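Local coordinates for protein, related to general stress protein 26(GS26) of B.subtilis (Clostridium acetobutylicum, PDB 2HQ7) that belongs to the pyridoxamine 5'-phosphate oxidase family, is related to general stress protein 26, and is probably an FMN-dependent oxidoreductase, at residues B[11-23]-B[34-48]. Residues are numbered along the deposited sequence; the frame is centred on the assembly and turned at random.
Sequences SNELVESSKIVMV and IKAMMRLKHDGLKKF
Val-15 sets its CG1 squarely over the face of the His-42 ring, 3.6 Å from the ring centroid, a CH-pi contact. The same methyl meets Phe-48 at the ring edge, near its plane, with CE2 3.7 Å from Val-15 CG1. His-42 is held at both ring nitrogens. His-42 NE2 donates to Glu-16 OE2 (2.8 Å), meeting the carboxylate from above its plane. His-42 ND1 donates to Gly-44 O at 3.0 Å, on a lone pair and close to the ring plane, which should fix the ring's rotation. The bend of Glu-16 at chi2 (-68°) brings its carboxylate back to the ring and to Arg-39. Glu-16 OE1 lies 3.5 Å from Arg-39 NH2, well out of the guanidinium plane, so this salt bridge is one of charge alone. A water accepts from Arg-39 NE. Lys-19 NZ also comes close to Arg-39 NH2; Glu-16 probably offsets part of this like charge.

Beyond the helix, strand 20-23 pairs antiparallel with residues 35-38 of strand 34-43. Val-21 and Met-37 form a hydrogen-bonded pair, as do Val-23 and Lys-35. Val-23 CG2 packs against Met-37 SE (3.7 Å), while Met-22 CE touches Ala-36 CB on the other face. That second face meets Tyr-71 of the second subunit. The last turns of helix 5-16 pack on the end of strand 32-43, the turn after it and the start of strand 47-53. Strand 67-74 lies beside strand 20-26 on its other side.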
loop_
_atom_site.group_PDB
_atom_site.type_symbol
_atom_site.label_atom_id
_atom_site.label_comp_id
_atom_site.label_asym_id
_atom_site.label_seq_id
_atom_site.Cartn_x
_atom_site.Cartn_y
_atom_site.Cartn_z
ATOM N N SER B 11 0.094 -14.498 -10.114
ATOM C CA SER B 11 -0.160 -13.903 -8.809
ATOM C C SER B 11 0.514 -14.686 -7.707
ATOM O O SER B 11 0.936 -14.098 -6.709
ATOM C CB SER B 11 -1.653 -13.872 -8.497
ATOM O OG SER B 11 -2.359 -13.032 -9.382
ATOM N N ASN B 12 0.592 -16.009 -7.838
ATOM C CA ASN B 12 1.253 -16.780 -6.778
ATOM C C ASN B 12 2.741 -16.534 -6.742
ATOM O O ASN B 12 3.305 -16.368 -5.658
ATOM C CB ASN B 12 0.963 -18.279 -6.843
ATOM C CG ASN B 12 -0.087 -18.704 -5.828
ATOM O OD1 ASN B 12 0.253 -19.224 -4.756
ATOM N ND2 ASN B 12 -1.365 -18.443 -6.139
ATOM N N GLU B 13 3.372 -16.501 -7.912
ATOM C CA GLU B 13 4.781 -16.143 -7.993
ATOM C C GLU B 13 4.963 -14.786 -7.344
ATOM O O GLU B 13 5.884 -14.590 -6.548
ATOM C CB GLU B 13 5.282 -16.098 -9.443
ATOM N N LEU B 14 4.078 -13.855 -7.674
ATOM C CA LEU B 14 4.135 -12.508 -7.106
ATOM C C LEU B 14 4.146 -12.540 -5.598
ATOM O O LEU B 14 4.985 -11.904 -4.963
ATOM C CB LEU B 14 2.950 -11.669 -7.565
ATOM C CG LEU B 14 3.064 -10.169 -7.312
ATOM C CD1 LEU B 14 4.519 -9.651 -7.426
ATOM C CD2 LEU B 14 2.133 -9.448 -8.298
ATOM N N VAL B 15 3.206 -13.284 -5.029
ATOM C CA VAL B 15 3.146 -13.477 -3.583
ATOM C C VAL B 15 4.436 -14.107 -3.032
ATOM O O VAL B 15 5.043 -13.579 -2.078
ATOM C CB VAL B 15 1.974 -14.350 -3.206
ATOM C CG1 VAL B 15 2.087 -14.745 -1.755
ATOM C CG2 VAL B 15 0.670 -13.606 -3.515
ATOM N N GLU B 16 4.888 -15.186 -3.669
ATOM C CA GLU B 16 6.059 -15.914 -3.188
ATOM C C GLU B 16 7.346 -15.125 -3.286
ATOM O O GLU B 16 8.295 -15.398 -2.563
ATOM C CB GLU B 16 6.208 -17.231 -3.931
ATOM C CG GLU B 16 5.257 -18.330 -3.467
ATOM C CD GLU B 16 5.554 -18.831 -2.044
ATOM O OE1 GLU B 16 6.548 -18.374 -1.431
ATOM O OE2 GLU B 16 4.787 -19.685 -1.537
ATOM N N SER B 17 7.382 -14.131 -4.158
ATOM C CA SER B 17 8.634 -13.469 -4.469
ATOM C C SER B 17 9.152 -12.546 -3.367
ATOM O O SER B 17 10.321 -12.127 -3.422
ATOM C CB SER B 17 8.532 -12.697 -5.794
ATOM O OG SER B 17 7.690 -11.556 -5.699
ATOM N N SER B 18 8.301 -12.207 -2.397
ATOM C CA SER B 18 8.735 -11.418 -1.227
ATOM C C SER B 18 8.015 -11.861 0.052
ATOM O O SER B 18 6.872 -12.327 0.029
ATOM C CB SER B 18 8.541 -9.906 -1.451
ATOM O OG SER B 18 9.071 -9.145 -0.367
ATOM N N LYS B 19 8.718 -11.718 1.167
ATOM C CA LYS B 19 8.157 -12.041 2.464
ATOM C C LYS B 19 7.376 -10.853 3.035
ATOM O O LYS B 19 6.740 -10.985 4.083
ATOM C CB LYS B 19 9.280 -12.477 3.418
ATOM C CG LYS B 19 10.097 -13.681 2.908
ATOM C CD LYS B 19 9.364 -15.020 3.109
ATOM C CE LYS B 19 10.017 -16.181 2.312
ATOM N NZ LYS B 19 9.597 -16.270 0.857
ATOM N N ILE B 20 7.434 -9.709 2.344
ATOM C CA ILE B 20 6.839 -8.442 2.806
ATOM C C ILE B 20 5.551 -8.162 2.073
ATOM O O ILE B 20 5.490 -8.273 0.866
ATOM C CB ILE B 20 7.781 -7.230 2.562
ATOM C CG1 ILE B 20 9.196 -7.525 3.062
ATOM C CG2 ILE B 20 7.260 -5.984 3.274
ATOM C CD1 ILE B 20 9.241 -7.946 4.530
ATOM N N VAL B 21 4.514 -7.800 2.805
ATOM C CA VAL B 21 3.262 -7.457 2.176
ATOM C C VAL B 21 2.826 -6.112 2.707
ATOM O O VAL B 21 2.974 -5.822 3.902
ATOM C CB VAL B 21 2.148 -8.527 2.431
ATOM C CG1 VAL B 21 1.804 -8.594 3.827
ATOM C CG2 VAL B 21 0.909 -8.188 1.663
HETATM N N MSE B 22 2.236 -5.321 1.823
HETATM C CA MSE B 22 1.734 -4.000 2.177
HETATM C C MSE B 22 0.308 -4.182 2.637
HETATM O O MSE B 22 -0.502 -4.785 1.914
HETATM C CB MSE B 22 1.664 -3.122 0.969
HETATM C CG MSE B 22 2.812 -3.139 0.019
HETATM SE SE MSE B 22 3.802 -1.660 0.531
HETATM C CE MSE B 22 4.890 -2.671 1.800
ATOM N N VAL B 23 -0.038 -3.655 3.791
ATOM C CA VAL B 23 -1.357 -3.912 4.348
ATOM C C VAL B 23 -2.085 -2.593 4.519
ATOM O O VAL B 23 -1.639 -1.724 5.292
ATOM C CB VAL B 23 -1.267 -4.566 5.711
ATOM C CG1 VAL B 23 -2.658 -4.740 6.284
ATOM C CG2 VAL B 23 -0.518 -5.854 5.631
ATOM N N ILE B 34 -1.333 2.582 5.302
ATOM C CA ILE B 34 -0.630 1.442 4.766
ATOM C C ILE B 34 0.577 1.186 5.641
ATOM O O ILE B 34 1.321 2.127 5.957
ATOM C CB ILE B 34 -0.130 1.692 3.320
ATOM C CG1 ILE B 34 -1.305 1.945 2.375
ATOM C CG2 ILE B 34 0.692 0.507 2.828
ATOM C CD1 ILE B 34 -0.897 2.404 0.916
ATOM N N LYS B 35 0.765 -0.085 6.005
ATOM C CA LYS B 35 1.957 -0.576 6.697
ATOM C C LYS B 35 2.500 -1.832 6.042
ATOM O O LYS B 35 1.725 -2.650 5.549
ATOM C CB LYS B 35 1.598 -0.926 8.138
ATOM C CG LYS B 35 2.780 -1.036 9.037
ATOM C CD LYS B 35 2.312 -1.167 10.469
ATOM C CE LYS B 35 3.465 -1.319 11.436
ATOM N NZ LYS B 35 2.952 -1.227 12.842
ATOM N N ALA B 36 3.828 -1.983 6.053
ATOM C CA ALA B 36 4.489 -3.237 5.667
ATOM C C ALA B 36 4.364 -4.289 6.788
ATOM O O ALA B 36 4.465 -3.977 7.974
ATOM C CB ALA B 36 5.958 -3.000 5.300
HETATM N N MSE B 37 4.027 -5.512 6.403
HETATM C CA MSE B 37 3.954 -6.623 7.343
HETATM C C MSE B 37 4.657 -7.811 6.763
HETATM O O MSE B 37 5.001 -7.815 5.592
HETATM C CB MSE B 37 2.508 -6.968 7.656
HETATM C CG MSE B 37 1.866 -5.966 8.556
HETATM SE SE MSE B 37 0.131 -6.550 9.202
HETATM C CE MSE B 37 0.535 -8.317 9.908
HETATM N N MSE B 38 4.921 -8.803 7.596
HETATM C CA MSE B 38 5.654 -9.979 7.144
HETATM C C MSE B 38 4.665 -11.119 6.930
HETATM O O MSE B 38 3.749 -11.329 7.739
HETATM C CB MSE B 38 6.766 -10.345 8.142
HETATM C CG MSE B 38 7.119 -11.831 8.217
HETATM SE SE MSE B 38 8.828 -12.149 9.154
HETATM C CE MSE B 38 9.979 -11.489 7.682
ATOM N N ARG B 39 4.819 -11.786 5.800
ATOM C CA ARG B 39 4.052 -12.945 5.457
ATOM C C ARG B 39 4.694 -14.141 6.135
ATOM O O ARG B 39 5.803 -14.528 5.786
ATOM C CB ARG B 39 4.048 -13.188 3.949
ATOM C CG ARG B 39 3.237 -14.438 3.574
ATOM C CD ARG B 39 3.235 -14.729 2.099
ATOM N NE ARG B 39 4.565 -14.897 1.529
ATOM C CZ ARG B 39 5.343 -15.955 1.700
ATOM N NH1 ARG B 39 4.985 -16.967 2.477
ATOM N NH2 ARG B 39 6.514 -15.975 1.117
ATOM N N LEU B 40 3.984 -14.712 7.104
ATOM C CA LEU B 40 4.400 -15.937 7.761
ATOM C C LEU B 40 4.012 -17.142 6.891
ATOM O O LEU B 40 4.771 -18.085 6.754
ATOM C CB LEU B 40 3.728 -16.057 9.130
ATOM C CG LEU B 40 4.111 -15.000 10.146
ATOM C CD1 LEU B 40 3.265 -15.166 11.440
ATOM C CD2 LEU B 40 5.577 -14.945 10.479
ATOM N N LYS B 41 2.835 -17.098 6.296
ATOM C CA LYS B 41 2.331 -18.247 5.552
ATOM C C LYS B 41 1.220 -17.800 4.638
ATOM O O LYS B 41 0.525 -16.819 4.929
ATOM C CB LYS B 41 1.773 -19.313 6.533
ATOM C CG LYS B 41 1.154 -20.543 5.846
ATOM C CD LYS B 41 0.693 -21.608 6.808
ATOM C CE LYS B 41 0.367 -22.914 6.052
ATOM N NZ LYS B 41 1.605 -23.640 5.706
ATOM N N HIS B 42 1.037 -18.508 3.535
ATOM C CA HIS B 42 -0.193 -18.339 2.806
ATOM C C HIS B 42 -0.724 -19.623 2.217
ATOM O O HIS B 42 0.022 -20.595 2.055
ATOM C CB HIS B 42 -0.029 -17.289 1.716
ATOM C CG HIS B 42 0.860 -17.706 0.604
ATOM N ND1 HIS B 42 0.383 -18.008 -0.652
ATOM C CD2 HIS B 42 2.203 -17.865 0.551
ATOM C CE1 HIS B 42 1.401 -18.329 -1.436
ATOM N NE2 HIS B 42 2.515 -18.263 -0.725
ATOM N N ASP B 43 -2.030 -19.611 1.934
ATOM C CA ASP B 43 -2.685 -20.667 1.204
ATOM C C ASP B 43 -3.208 -20.118 -0.120
ATOM O O ASP B 43 -4.313 -19.578 -0.195
ATOM C CB ASP B 43 -3.831 -21.247 2.030
ATOM C CG ASP B 43 -4.529 -22.418 1.329
ATOM O OD1 ASP B 43 -3.982 -22.951 0.339
ATOM O OD2 ASP B 43 -5.626 -22.807 1.777
ATOM N N GLY B 44 -2.435 -20.296 -1.187
ATOM C CA GLY B 44 -2.791 -19.682 -2.446
ATOM C C GLY B 44 -3.128 -18.215 -2.265
ATOM O O GLY B 44 -2.385 -17.500 -1.589
ATOM N N LEU B 45 -4.238 -17.773 -2.857
ATOM C CA LEU B 45 -4.723 -16.387 -2.673
ATOM C C LEU B 45 -5.870 -16.298 -1.686
ATOM O O LEU B 45 -6.469 -15.234 -1.498
ATOM C CB LEU B 45 -5.208 -15.796 -3.985
ATOM C CG LEU B 45 -4.276 -15.837 -5.182
ATOM C CD1 LEU B 45 -4.922 -15.107 -6.338
ATOM C CD2 LEU B 45 -2.970 -15.220 -4.801
ATOM N N LYS B 46 -6.156 -17.400 -1.023
ATOM C CA LYS B 46 -7.303 -17.475 -0.117
ATOM C C LYS B 46 -7.024 -16.941 1.269
ATOM O O LYS B 46 -7.911 -16.380 1.925
ATOM C CB LYS B 46 -7.711 -18.956 0.049
ATOM C CG LYS B 46 -7.986 -19.688 -1.250
ATOM C CD LYS B 46 -8.635 -21.060 -1.027
ATOM C CE LYS B 46 -7.643 -22.220 -1.144
ATOM N NZ LYS B 46 -8.215 -23.528 -0.601
ATOM N N LYS B 47 -5.824 -17.204 1.771
ATOM C CA LYS B 47 -5.549 -16.985 3.191
ATOM C C LYS B 47 -4.085 -16.639 3.407
ATOM O O LYS B 47 -3.184 -17.267 2.849
ATOM C CB LYS B 47 -5.952 -18.214 4.055
ATOM C CG LYS B 47 -7.117 -17.969 5.014
ATOM C CD LYS B 47 -7.360 -19.135 5.994
ATOM C CE LYS B 47 -8.630 -18.964 6.857
ATOM N NZ LYS B 47 -8.683 -19.882 8.074
ATOM N N PHE B 48 -3.863 -15.610 4.218
ATOM C CA PHE B 48 -2.518 -15.160 4.560
ATOM C C PHE B 48 -2.384 -15.057 6.067
ATOM O O PHE B 48 -3.256 -14.529 6.748
ATOM C CB PHE B 48 -2.257 -13.811 3.934
ATOM C CG PHE B 48 -2.097 -13.876 2.466
ATOM C CD1 PHE B 48 -3.211 -14.079 1.650
ATOM C CD2 PHE B 48 -0.854 -13.815 1.895
ATOM C CE1 PHE B 48 -3.090 -14.176 0.300
ATOM C CE2 PHE B 48 -0.728 -13.899 0.520
ATOM C CZ PHE B 48 -1.848 -14.094 -0.266
HETATM O O HOH W 1 4.395 -12.206 0.087
#